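Local coordinates for D-alanyl transferase DltD (Enterococcus faecium TX0133A04, PDB 6PFX), which probably takes part in the D-alanylation of lipoteichoic acid during cell-wall biogenesis in Gram-positive bacteria, at residues L59-Q64 and H208-L213; K258-N263 and D302-S307; P270-F275 and K384-Q389; S122-Y127 and S182-L187. All coordinates share one frame; numbering follows the deposited sequence.

From the N terminus, helix 56-62 is the first element to be engaged: contact 1 joins its end to the turn after helix 203-210 and closes a long loop. Contact 4 closes a shorter loop nested inside that one, bringing helix 123-132 against helix 181-193, the two centres about 39 Å apart. Two crossed loops follow, their segments alternating along the chain. Contact 2 closes one by linking the loop before helix 271-284 to the end of helix 298-304; contact 3 closes the other by bringing the short helix 384-388 back to the start of helix 271-284. All four contacts join elements outside the strands of the parallel sheet.

Contact 1 of 4, residues L59-Q64 and H208-L213; sequences LAEKYQ and HESKRL
Leu213 and Lys62 run antiparallel side by side where the end of helix 56-62 meets the turn that follows helix 203-210. The methyl CD1 of Leu213 lies 3.8 Å from Lys62 CG and 4.0 Å from Leu59 CD2, held between the aliphatic lysine chain and Leu59. Lys62 leaves its backbone with CG anti to N (chi1 178°), which puts CG over the centre of the neighbouring Tyr63 ring. The phenol oxygen OH of Tyr63 touches Leu213 CB at 3.5 Å and is hydrogen-bonded to Pro214 O. Leu222 of helix 219-233 packs against both Tyr63 and Leu213.

Past its bend at chi2, the lysine runs by the type I turn Ser210-Leu213, its CD 3.6 Å from Ser210 O. The ammonium group reaches the turn through two waters. One accepts from Lys62 NZ at 2.7 Å and donates to Leu213 O at 2.8 Å; the other joins NZ to Ser210 OG, whose stronger partner is Asp207 O. The lysine's methylene chain thus packs as an apolar surface, while its charge stays hydrated and probably favours the carbonyl-rich end of the opposing helix.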
# COMPACT_ATOMS: atom_id res chain seq x y z
N LEU A 59 16.99 -1.12 8.10
CA LEU A 59 18.14 -1.31 7.23
C LEU A 59 18.67 0.02 6.70
O LEU A 59 19.88 0.24 6.66
CB LEU A 59 17.77 -2.24 6.08
CG LEU A 59 17.43 -3.67 6.48
CD1 LEU A 59 16.93 -4.43 5.27
CD2 LEU A 59 18.63 -4.38 7.11
N ALA A 60 17.77 0.92 6.29
CA ALA A 60 18.23 2.19 5.74
C ALA A 60 19.03 2.98 6.78
O ALA A 60 20.04 3.60 6.45
CB ALA A 60 17.04 3.01 5.25
N GLU A 61 18.57 2.96 8.03
CA GLU A 61 19.25 3.70 9.09
C GLU A 61 20.58 3.05 9.46
O GLU A 61 21.61 3.73 9.52
CB GLU A 61 18.33 3.80 10.30
CG GLU A 61 19.00 4.35 11.56
CD GLU A 61 18.01 4.59 12.69
OE1 GLU A 61 17.02 5.33 12.48
OE2 GLU A 61 18.21 4.02 13.78
N LYS A 62 20.58 1.73 9.67
CA LYS A 62 21.80 1.06 10.11
C LYS A 62 22.93 1.22 9.10
O LYS A 62 24.09 1.42 9.47
CB LYS A 62 21.50 -0.43 10.30
CG LYS A 62 22.71 -1.28 10.71
CD LYS A 62 23.37 -0.75 11.97
CE LYS A 62 24.45 -1.72 12.45
NZ LYS A 62 25.09 -1.24 13.72
N TYR A 63 22.62 1.07 7.83
CA TYR A 63 23.62 1.09 6.76
C TYR A 63 23.74 2.46 6.13
O TYR A 63 24.35 2.60 5.07
CB TYR A 63 23.34 -0.06 5.80
CG TYR A 63 23.40 -1.37 6.56
CD1 TYR A 63 24.58 -1.77 7.16
CD2 TYR A 63 22.27 -2.16 6.74
CE1 TYR A 63 24.65 -2.93 7.90
CE2 TYR A 63 22.34 -3.34 7.47
CZ TYR A 63 23.53 -3.71 8.05
OH TYR A 63 23.62 -4.88 8.79
N GLN A 64 23.18 3.48 6.78
CA GLN A 64 23.43 4.88 6.45
C GLN A 64 23.13 5.18 4.99
O GLN A 64 23.89 5.87 4.30
CB GLN A 64 24.86 5.27 6.82
CG GLN A 64 25.11 5.17 8.30
CD GLN A 64 26.45 5.73 8.69
OE1 GLN A 64 26.54 6.71 9.42
NE2 GLN A 64 27.52 5.12 8.19
N HIS A 208 16.59 0.63 18.30
CA HIS A 208 16.85 -0.60 19.04
C HIS A 208 17.13 -1.76 18.09
O HIS A 208 18.15 -2.45 18.21
CB HIS A 208 15.67 -0.91 19.95
CG HIS A 208 15.83 -2.17 20.74
ND1 HIS A 208 14.86 -3.14 20.81
CD2 HIS A 208 16.87 -2.63 21.48
CE1 HIS A 208 15.28 -4.14 21.57
NE2 HIS A 208 16.50 -3.85 21.99
N GLU A 209 16.22 -2.00 17.13
CA GLU A 209 16.41 -3.11 16.21
C GLU A 209 17.68 -2.96 15.40
O GLU A 209 18.32 -3.96 15.04
CB GLU A 209 15.18 -3.25 15.31
CG GLU A 209 13.86 -3.48 16.06
CD GLU A 209 13.79 -4.81 16.78
OE1 GLU A 209 14.61 -5.70 16.50
OE2 GLU A 209 12.90 -4.97 17.65
N SER A 210 18.10 -1.72 15.11
CA SER A 210 19.31 -1.55 14.30
C SER A 210 20.54 -2.10 15.01
O SER A 210 21.46 -2.60 14.35
CB SER A 210 19.51 -0.07 13.96
OG SER A 210 20.00 0.63 15.08
N LYS A 211 20.58 -2.03 16.35
CA LYS A 211 21.74 -2.51 17.09
C LYS A 211 21.94 -4.01 16.97
O LYS A 211 23.02 -4.52 17.32
CB LYS A 211 21.58 -2.15 18.57
CG LYS A 211 21.57 -0.66 18.87
CD LYS A 211 21.37 -0.41 20.36
CE LYS A 211 21.36 1.07 20.68
NZ LYS A 211 21.10 1.31 22.13
N ARG A 212 20.94 -4.74 16.50
CA ARG A 212 21.04 -6.19 16.38
C ARG A 212 21.73 -6.62 15.09
O ARG A 212 22.05 -7.80 14.95
CB ARG A 212 19.65 -6.81 16.49
CG ARG A 212 18.91 -6.33 17.72
CD ARG A 212 17.48 -6.79 17.72
NE ARG A 212 17.38 -8.23 17.89
CZ ARG A 212 16.25 -8.91 17.85
NH1 ARG A 212 15.10 -8.28 17.62
NH2 ARG A 212 16.26 -10.22 18.02
N LEU A 213 22.00 -5.69 14.19
CA LEU A 213 22.51 -6.00 12.87
C LEU A 213 24.03 -5.92 12.82
O LEU A 213 24.66 -5.21 13.61
CB LEU A 213 21.95 -5.00 11.87
CG LEU A 213 20.44 -5.07 11.65
CD1 LEU A 213 19.95 -3.86 10.87
CD2 LEU A 213 20.08 -6.38 10.93
O HOH W 1 23.00 0.60 15.44
O HOH W 2 26.26 -3.34 14.98

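Contact 2 of 4, residues K258-N263 and D302-S307; sequences KQSQKN and DYTGLS
Gln261 sets off with CG anti to its carbonyl carbon (chi1 -55°) and stays extended beyond, which lays its amide across Thr304; the threonine in turn holds OG1 between its backbone N and carbonyl carbon (chi1 67°), facing that amide. Thr304 OG1 donates to Gln261 OE1 at 2.8 Å, approaching from above the carbonyl plane, 59° out of it, and not along a lone pair. The same hydroxyl accepts from Leu306 N at 3.2 Å, an ST turn, and so holds the backbone as it leaves the helix.

Helix 298-304, which follows strand 288-293 of the parallel sheet, ends here, and Gly305 with its positive phi turns the chain away. The last carbonyls of the helix are taken up by the facing loop, whose residues Gln259-Lys262 form a type I turn. Gln259 N donates to Tyr303 O at 3.0 Å, while Gln261 N reaches Thr304 O at 2.8 Å. Farther along, Lys262 CA sits 3.5 Å from Gly305 O in a C-H...O contact, and one water donates to both Lys262 O and Gly305 O.

At the other end the Lys258 side chain runs across that of Tyr303. Its CA lies over one ring face, offset toward the rim, and its CB is 3.5 Å from Tyr303 CZ. The ring is tethered at its far end by the bond between Tyr303 OH and Glu254 O, and it meets Phe239 as well. Lys258 NZ turns to a water that probably also donates to Tyr303 O.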
# COMPACT_ATOMS: atom_id res chain seq x y z
N LYS A 258 -9.82 -24.42 10.45
CA LYS A 258 -9.44 -25.45 9.50
C LYS A 258 -10.40 -25.46 8.32
O LYS A 258 -11.62 -25.53 8.49
CB LYS A 258 -9.42 -26.82 10.17
CG LYS A 258 -8.84 -27.89 9.27
CD LYS A 258 -8.94 -29.29 9.92
CE LYS A 258 -8.34 -30.34 9.01
NZ LYS A 258 -6.87 -30.22 9.01
N GLN A 259 -9.84 -25.40 7.11
CA GLN A 259 -10.57 -25.40 5.84
C GLN A 259 -11.48 -24.18 5.68
O GLN A 259 -12.30 -24.16 4.75
CB GLN A 259 -11.35 -26.70 5.59
CG GLN A 259 -10.48 -27.88 5.23
CD GLN A 259 -9.76 -27.71 3.90
OE1 GLN A 259 -8.54 -27.56 3.86
NE2 GLN A 259 -10.51 -27.74 2.81
N SER A 260 -11.35 -23.16 6.53
CA SER A 260 -12.28 -22.04 6.52
C SER A 260 -12.12 -21.16 5.29
O SER A 260 -13.03 -20.38 4.98
CB SER A 260 -12.11 -21.18 7.77
OG SER A 260 -10.79 -20.68 7.86
N GLN A 261 -10.99 -21.27 4.58
CA GLN A 261 -10.68 -20.42 3.43
C GLN A 261 -10.66 -21.20 2.12
O GLN A 261 -10.16 -20.70 1.12
CB GLN A 261 -9.34 -19.72 3.68
CG GLN A 261 -9.35 -18.95 4.99
CD GLN A 261 -8.01 -18.30 5.36
OE1 GLN A 261 -6.99 -18.49 4.71
NE2 GLN A 261 -8.03 -17.53 6.45
N LYS A 262 -11.23 -22.40 2.10
CA LYS A 262 -11.12 -23.24 0.91
C LYS A 262 -11.76 -22.60 -0.32
O LYS A 262 -11.33 -22.89 -1.45
CB LYS A 262 -11.76 -24.61 1.18
CG LYS A 262 -13.25 -24.58 1.34
CD LYS A 262 -13.79 -25.97 1.69
CE LYS A 262 -15.29 -25.92 1.96
NZ LYS A 262 -15.85 -27.27 2.23
N ASN A 263 -12.76 -21.74 -0.15
CA ASN A 263 -13.43 -21.13 -1.30
C ASN A 263 -13.10 -19.66 -1.47
O ASN A 263 -13.72 -18.99 -2.31
CB ASN A 263 -14.94 -21.34 -1.22
CG ASN A 263 -15.32 -22.80 -1.27
OD1 ASN A 263 -14.89 -23.54 -2.16
ND2 ASN A 263 -16.11 -23.23 -0.31
N ASP A 302 -2.08 -24.33 4.02
CA ASP A 302 -2.35 -25.76 4.09
C ASP A 302 -3.48 -26.04 5.08
O ASP A 302 -4.35 -26.88 4.84
CB ASP A 302 -1.10 -26.51 4.54
CG ASP A 302 -0.07 -26.72 3.43
OD1 ASP A 302 -0.33 -26.45 2.24
OD2 ASP A 302 1.04 -27.16 3.79
N TYR A 303 -3.47 -25.33 6.21
CA TYR A 303 -4.47 -25.55 7.25
C TYR A 303 -5.82 -24.95 6.88
O TYR A 303 -6.86 -25.61 7.04
CB TYR A 303 -3.98 -24.96 8.57
CG TYR A 303 -4.89 -25.21 9.73
CD1 TYR A 303 -5.11 -26.50 10.19
CD2 TYR A 303 -5.50 -24.17 10.40
CE1 TYR A 303 -5.92 -26.74 11.25
CE2 TYR A 303 -6.33 -24.41 11.48
CZ TYR A 303 -6.53 -25.71 11.90
OH TYR A 303 -7.34 -26.01 12.97
N THR A 304 -5.84 -23.71 6.39
CA THR A 304 -7.11 -23.06 6.12
C THR A 304 -7.71 -23.47 4.78
O THR A 304 -8.89 -23.19 4.54
CB THR A 304 -6.96 -21.53 6.06
OG1 THR A 304 -6.17 -21.19 4.92
CG2 THR A 304 -6.34 -20.96 7.32
N GLY A 305 -6.92 -24.08 3.90
CA GLY A 305 -7.37 -24.45 2.58
C GLY A 305 -7.28 -23.36 1.53
O GLY A 305 -7.68 -23.59 0.39
N LEU A 306 -6.81 -22.17 1.89
CA LEU A 306 -6.61 -21.12 0.90
C LEU A 306 -5.73 -21.65 -0.22
O LEU A 306 -4.66 -22.22 0.03
CB LEU A 306 -5.93 -19.93 1.57
CG LEU A 306 -5.81 -18.69 0.68
CD1 LEU A 306 -7.17 -18.00 0.58
CD2 LEU A 306 -4.73 -17.76 1.22
N SER A 307 -6.17 -21.43 -1.46
CA SER A 307 -5.50 -22.03 -2.61
C SER A 307 -4.30 -21.21 -3.05
O SER A 307 -4.43 -20.04 -3.45
CB SER A 307 -6.46 -22.13 -3.79
OG SER A 307 -5.74 -22.54 -4.94
O HOH W 3 -6.85 -28.29 6.68
O HOH W 4 -8.98 -20.63 -1.87
O HOH W 5 -9.17 -24.65 -1.58

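Contact 3 of 4, residues P270-F275 and K384-Q389; sequences PEFSDF and KSWQHQ
In what is probably an SGNH-hydrolase-like domain built on a parallel sheet, the short C-terminal helix 384-388 docks through Trp386 and Gln387 against Pro270, Phe272 and Ser273 at the beginning of helix 271-284. The segment axes come within 8.9 Å of each other and their directions differ by 118°, a steep crossing that limits the meeting to one turn of each.

Gln387 stretches its extended chain across the gap. Its NE2 donates to Ser273 OG at 3.0 Å in a bent bond, the N-H...O angle being 141°, with the serine oxygen tilted from the amide plane. Ser273 OG has a second bond, to Phe381 O, so the hydroxyl joins the glutamine side chain to the backbone just ahead of the C-terminal helix. The other end of the amide lies against the proline, Gln387 OE1 being 3.5 Å from Pro270 CA.

Beside this polar pair, Phe272 and Trp386 meet at about a right angle. It is the root of the phenylalanine that touches the indole: Phe272 CB is 3.6 Å from Trp386 NE1 and 3.7 Å from its CD1. The ring planes stand at 84° with an oblique approach.

Helix 308-323 covers this corner. Its Gln321 bonds through OE1 to Trp386 NE1 and through NE2 to Phe272 O, its Phe314 and Ile318 pack on Phe272, and its Lys317 bonds to the carbonyls of Trp386 and Gln389, so that helices 271-284, 308-323 and 384-388 meet here, where helix 271-284 sets out toward strand 288-293.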
# COMPACT_ATOMS: atom_id res chain seq x y z
N PRO A 270 -13.57 -5.14 -7.16
CA PRO A 270 -13.42 -3.71 -7.47
C PRO A 270 -12.03 -3.20 -7.19
O PRO A 270 -11.63 -2.19 -7.76
CB PRO A 270 -14.44 -3.03 -6.55
CG PRO A 270 -15.42 -4.12 -6.20
CD PRO A 270 -14.63 -5.39 -6.17
N GLU A 271 -11.27 -3.87 -6.32
CA GLU A 271 -9.94 -3.40 -5.97
C GLU A 271 -9.01 -3.31 -7.18
O GLU A 271 -8.06 -2.52 -7.18
CB GLU A 271 -9.31 -4.31 -4.91
CG GLU A 271 -7.95 -3.82 -4.41
CD GLU A 271 -7.98 -2.63 -3.44
OE1 GLU A 271 -9.04 -2.32 -2.85
OE2 GLU A 271 -6.90 -2.01 -3.24
N PHE A 272 -9.23 -4.14 -8.21
CA PHE A 272 -8.40 -4.04 -9.41
C PHE A 272 -8.57 -2.68 -10.06
O PHE A 272 -7.62 -2.12 -10.60
CB PHE A 272 -8.75 -5.15 -10.41
CG PHE A 272 -8.26 -6.50 -9.99
CD1 PHE A 272 -6.93 -6.86 -10.16
CD2 PHE A 272 -9.11 -7.41 -9.40
CE1 PHE A 272 -6.47 -8.08 -9.75
CE2 PHE A 272 -8.66 -8.63 -8.99
CZ PHE A 272 -7.33 -8.97 -9.17
N SER A 273 -9.79 -2.14 -10.02
CA SER A 273 -10.05 -0.82 -10.59
C SER A 273 -9.65 0.30 -9.64
O SER A 273 -9.16 1.34 -10.10
CB SER A 273 -11.51 -0.76 -11.04
OG SER A 273 -11.74 -1.74 -12.06
N ASP A 274 -9.81 0.12 -8.32
CA ASP A 274 -9.23 1.08 -7.38
C ASP A 274 -7.71 1.14 -7.55
O ASP A 274 -7.12 2.22 -7.52
CB ASP A 274 -9.57 0.71 -5.92
CG ASP A 274 -11.06 0.81 -5.59
OD1 ASP A 274 -11.87 1.28 -6.42
OD2 ASP A 274 -11.43 0.41 -4.47
N PHE A 275 -7.07 -0.02 -7.76
CA PHE A 275 -5.64 -0.08 -8.01
C PHE A 275 -5.28 0.66 -9.29
O PHE A 275 -4.23 1.33 -9.35
CB PHE A 275 -5.19 -1.56 -8.07
CG PHE A 275 -3.70 -1.73 -8.19
CD1 PHE A 275 -2.89 -1.38 -7.16
CD2 PHE A 275 -3.12 -2.28 -9.33
CE1 PHE A 275 -1.53 -1.51 -7.25
CE2 PHE A 275 -1.74 -2.41 -9.42
CZ PHE A 275 -0.95 -2.02 -8.38
N LYS A 384 -15.87 -3.12 -15.16
CA LYS A 384 -16.31 -4.32 -14.47
C LYS A 384 -15.82 -5.57 -15.18
O LYS A 384 -15.59 -6.60 -14.54
CB LYS A 384 -17.84 -4.33 -14.33
CG LYS A 384 -18.37 -3.27 -13.37
CD LYS A 384 -19.17 -3.86 -12.22
CE LYS A 384 -19.59 -2.77 -11.25
NZ LYS A 384 -20.46 -3.30 -10.16
N SER A 385 -15.64 -5.50 -16.50
CA SER A 385 -15.09 -6.64 -17.22
C SER A 385 -13.73 -7.01 -16.65
O SER A 385 -13.46 -8.19 -16.38
CB SER A 385 -14.96 -6.30 -18.69
OG SER A 385 -14.33 -7.35 -19.40
N TRP A 386 -12.86 -6.03 -16.47
CA TRP A 386 -11.55 -6.31 -15.88
C TRP A 386 -11.69 -6.84 -14.45
O TRP A 386 -11.01 -7.80 -14.07
CB TRP A 386 -10.66 -5.06 -15.92
CG TRP A 386 -9.34 -5.35 -15.25
CD1 TRP A 386 -8.86 -4.83 -14.09
CD2 TRP A 386 -8.38 -6.32 -15.68
NE1 TRP A 386 -7.65 -5.40 -13.78
CE2 TRP A 386 -7.33 -6.31 -14.75
CE3 TRP A 386 -8.30 -7.17 -16.78
CZ2 TRP A 386 -6.21 -7.13 -14.87
CZ3 TRP A 386 -7.20 -7.99 -16.91
CH2 TRP A 386 -6.15 -7.94 -15.97
N GLN A 387 -12.55 -6.22 -13.64
CA GLN A 387 -12.74 -6.68 -12.27
C GLN A 387 -13.10 -8.16 -12.22
O GLN A 387 -12.65 -8.89 -11.33
CB GLN A 387 -13.81 -5.83 -11.59
CG GLN A 387 -13.43 -4.37 -11.42
CD GLN A 387 -14.61 -3.50 -11.01
OE1 GLN A 387 -15.50 -3.94 -10.29
NE2 GLN A 387 -14.61 -2.27 -11.47
N HIS A 388 -13.87 -8.63 -13.20
CA HIS A 388 -14.35 -10.01 -13.24
C HIS A 388 -13.51 -10.92 -14.12
O HIS A 388 -13.83 -12.11 -14.24
CB HIS A 388 -15.81 -10.04 -13.74
CG HIS A 388 -16.75 -9.21 -12.93
ND1 HIS A 388 -16.59 -8.99 -11.58
CD2 HIS A 388 -17.89 -8.55 -13.28
CE1 HIS A 388 -17.58 -8.24 -11.14
NE2 HIS A 388 -18.38 -7.95 -12.15
N GLN A 389 -12.43 -10.42 -14.71
CA GLN A 389 -11.66 -11.16 -15.70
C GLN A 389 -10.96 -12.35 -15.05
O GLN A 389 -10.23 -12.19 -14.07
CB GLN A 389 -10.61 -10.24 -16.32
CG GLN A 389 -9.52 -10.94 -17.13
CD GLN A 389 -9.84 -11.02 -18.60
OE1 GLN A 389 -10.21 -10.03 -19.23
NE2 GLN A 389 -9.67 -12.20 -19.17

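Contact 4 of 4, residues S122-Y127 and S182-L187; sequences SELQTY and SQWNML
Leu187 presents its methyl CD1 as a bump that settles into a shallow hollow on helix 123-132, formed by Glu123, Leu124 and Tyr127. CD1 lies 3.9 Å from Glu123 CB and 4.2 Å from Tyr127 CD2. The reverse fit lies alongside: Leu124 CD1 enters the groove between Trp184 and Leu187, 4.0 Å from Trp184 CD1 and 4.2 Å from Leu187 CB. The two helix segments cross with their directions 124° apart, so the interlocking is confined to a small patch.

Tyr127 fills the next space. With its CG lying beside the backbone N (chi1 -66°), its ring lies edge-on to helix 181-193, having Gln183 CG and Trp184 CA near its plane. Its CB rests against Trp184 CD1 at 3.5 Å as the two aromatic side chains lie alongside each other, pointing opposite ways. The indole is held in place by the bond from Trp184 NE1 to Asp128 OD1 and by stacking with Phe131.

Gln183 borders this patch. Tyr127 OH donates to Gln183 OE1 at 2.7 Å, arriving from above the carbonyl plane, 57° out of it; the phenol oxygen also pairs with Asn156 ND2. The other end of the amide makes a weak bond, Gln183 NE2 to Glu123 OE2 at 3.3 Å, between planes nearly perpendicular to each other.

One glutamine thus serves two partners on the same helix, accepting from a phenol and donating weakly to a carboxylate; the phenol bond probably does most to set which way round the amide lies beside a largely apolar seam.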
# COMPACT_ATOMS: atom_id res chain seq x y z
N SER A 122 -10.84 11.20 3.86
CA SER A 122 -10.32 12.53 4.19
C SER A 122 -11.05 13.54 3.33
O SER A 122 -10.88 13.56 2.10
CB SER A 122 -8.82 12.60 3.91
OG SER A 122 -8.37 13.93 4.07
N GLU A 123 -11.89 14.37 3.95
CA GLU A 123 -12.51 15.46 3.21
C GLU A 123 -11.44 16.38 2.62
O GLU A 123 -11.60 16.89 1.51
CB GLU A 123 -13.43 16.27 4.12
CG GLU A 123 -14.77 15.62 4.40
CD GLU A 123 -15.62 16.44 5.36
OE1 GLU A 123 -15.09 16.88 6.40
OE2 GLU A 123 -16.81 16.66 5.06
N LEU A 124 -10.36 16.62 3.37
CA LEU A 124 -9.29 17.50 2.90
C LEU A 124 -8.72 16.99 1.59
O LEU A 124 -8.58 17.75 0.62
CB LEU A 124 -8.19 17.60 3.96
CG LEU A 124 -6.90 18.34 3.57
CD1 LEU A 124 -7.13 19.79 3.13
CD2 LEU A 124 -5.86 18.30 4.70
N GLN A 125 -8.40 15.70 1.53
CA GLN A 125 -7.79 15.15 0.33
C GLN A 125 -8.79 15.03 -0.81
O GLN A 125 -8.42 15.18 -1.98
CB GLN A 125 -7.18 13.79 0.66
CG GLN A 125 -5.99 13.92 1.60
CD GLN A 125 -5.41 12.58 2.00
OE1 GLN A 125 -6.02 11.53 1.80
NE2 GLN A 125 -4.22 12.62 2.56
N THR A 126 -10.06 14.75 -0.48
CA THR A 126 -11.10 14.72 -1.50
C THR A 126 -11.27 16.09 -2.13
O THR A 126 -11.30 16.22 -3.36
CB THR A 126 -12.42 14.24 -0.88
OG1 THR A 126 -12.24 12.94 -0.29
CG2 THR A 126 -13.51 14.15 -1.94
N TYR A 127 -11.33 17.14 -1.30
CA TYR A 127 -11.45 18.49 -1.83
C TYR A 127 -10.19 18.89 -2.58
O TYR A 127 -10.26 19.57 -3.61
CB TYR A 127 -11.74 19.47 -0.69
CG TYR A 127 -13.07 19.33 0.01
CD1 TYR A 127 -13.99 18.35 -0.37
CD2 TYR A 127 -13.41 20.18 1.05
CE1 TYR A 127 -15.19 18.24 0.27
CE2 TYR A 127 -14.63 20.08 1.69
CZ TYR A 127 -15.51 19.09 1.30
OH TYR A 127 -16.71 18.96 1.93
N SER A 182 -14.78 27.40 1.66
CA SER A 182 -14.64 27.81 3.05
C SER A 182 -14.25 26.62 3.92
O SER A 182 -13.31 26.70 4.72
CB SER A 182 -15.93 28.45 3.54
OG SER A 182 -15.75 28.98 4.84
N GLN A 183 -14.96 25.50 3.78
CA GLN A 183 -14.62 24.30 4.53
C GLN A 183 -13.22 23.81 4.19
O GLN A 183 -12.46 23.41 5.08
CB GLN A 183 -15.65 23.21 4.23
CG GLN A 183 -15.46 21.93 5.04
CD GLN A 183 -16.50 20.86 4.73
OE1 GLN A 183 -17.19 20.91 3.71
NE2 GLN A 183 -16.62 19.89 5.63
N TRP A 184 -12.86 23.83 2.90
CA TRP A 184 -11.53 23.39 2.49
C TRP A 184 -10.45 24.20 3.19
O TRP A 184 -9.49 23.64 3.74
CB TRP A 184 -11.40 23.53 0.98
CG TRP A 184 -10.18 22.94 0.35
CD1 TRP A 184 -9.54 21.78 0.70
CD2 TRP A 184 -9.46 23.47 -0.77
NE1 TRP A 184 -8.47 21.56 -0.13
CE2 TRP A 184 -8.40 22.59 -1.04
CE3 TRP A 184 -9.61 24.60 -1.57
CZ2 TRP A 184 -7.49 22.81 -2.07
CZ3 TRP A 184 -8.71 24.82 -2.59
CH2 TRP A 184 -7.66 23.93 -2.83
N ASN A 185 -10.58 25.53 3.19
CA ASN A 185 -9.56 26.38 3.80
C ASN A 185 -9.44 26.09 5.29
O ASN A 185 -8.34 26.05 5.84
CB ASN A 185 -9.90 27.85 3.56
CG ASN A 185 -9.73 28.27 2.11
OD1 ASN A 185 -9.03 27.62 1.34
ND2 ASN A 185 -10.37 29.37 1.73
N MET A 186 -10.58 25.89 5.95
CA MET A 186 -10.58 25.54 7.36
C MET A 186 -9.81 24.26 7.60
O MET A 186 -8.96 24.19 8.50
CB MET A 186 -12.04 25.40 7.82
CG MET A 186 -12.26 24.72 9.16
SD MET A 186 -13.95 24.95 9.79
CE MET A 186 -14.95 24.06 8.60
N LEU A 187 -10.07 23.23 6.78
CA LEU A 187 -9.37 21.97 6.92
C LEU A 187 -7.87 22.14 6.68
O LEU A 187 -7.05 21.49 7.34
CB LEU A 187 -9.97 20.94 5.97
CG LEU A 187 -11.45 20.59 6.17
CD1 LEU A 187 -11.99 19.83 4.97
CD2 LEU A 187 -11.63 19.79 7.45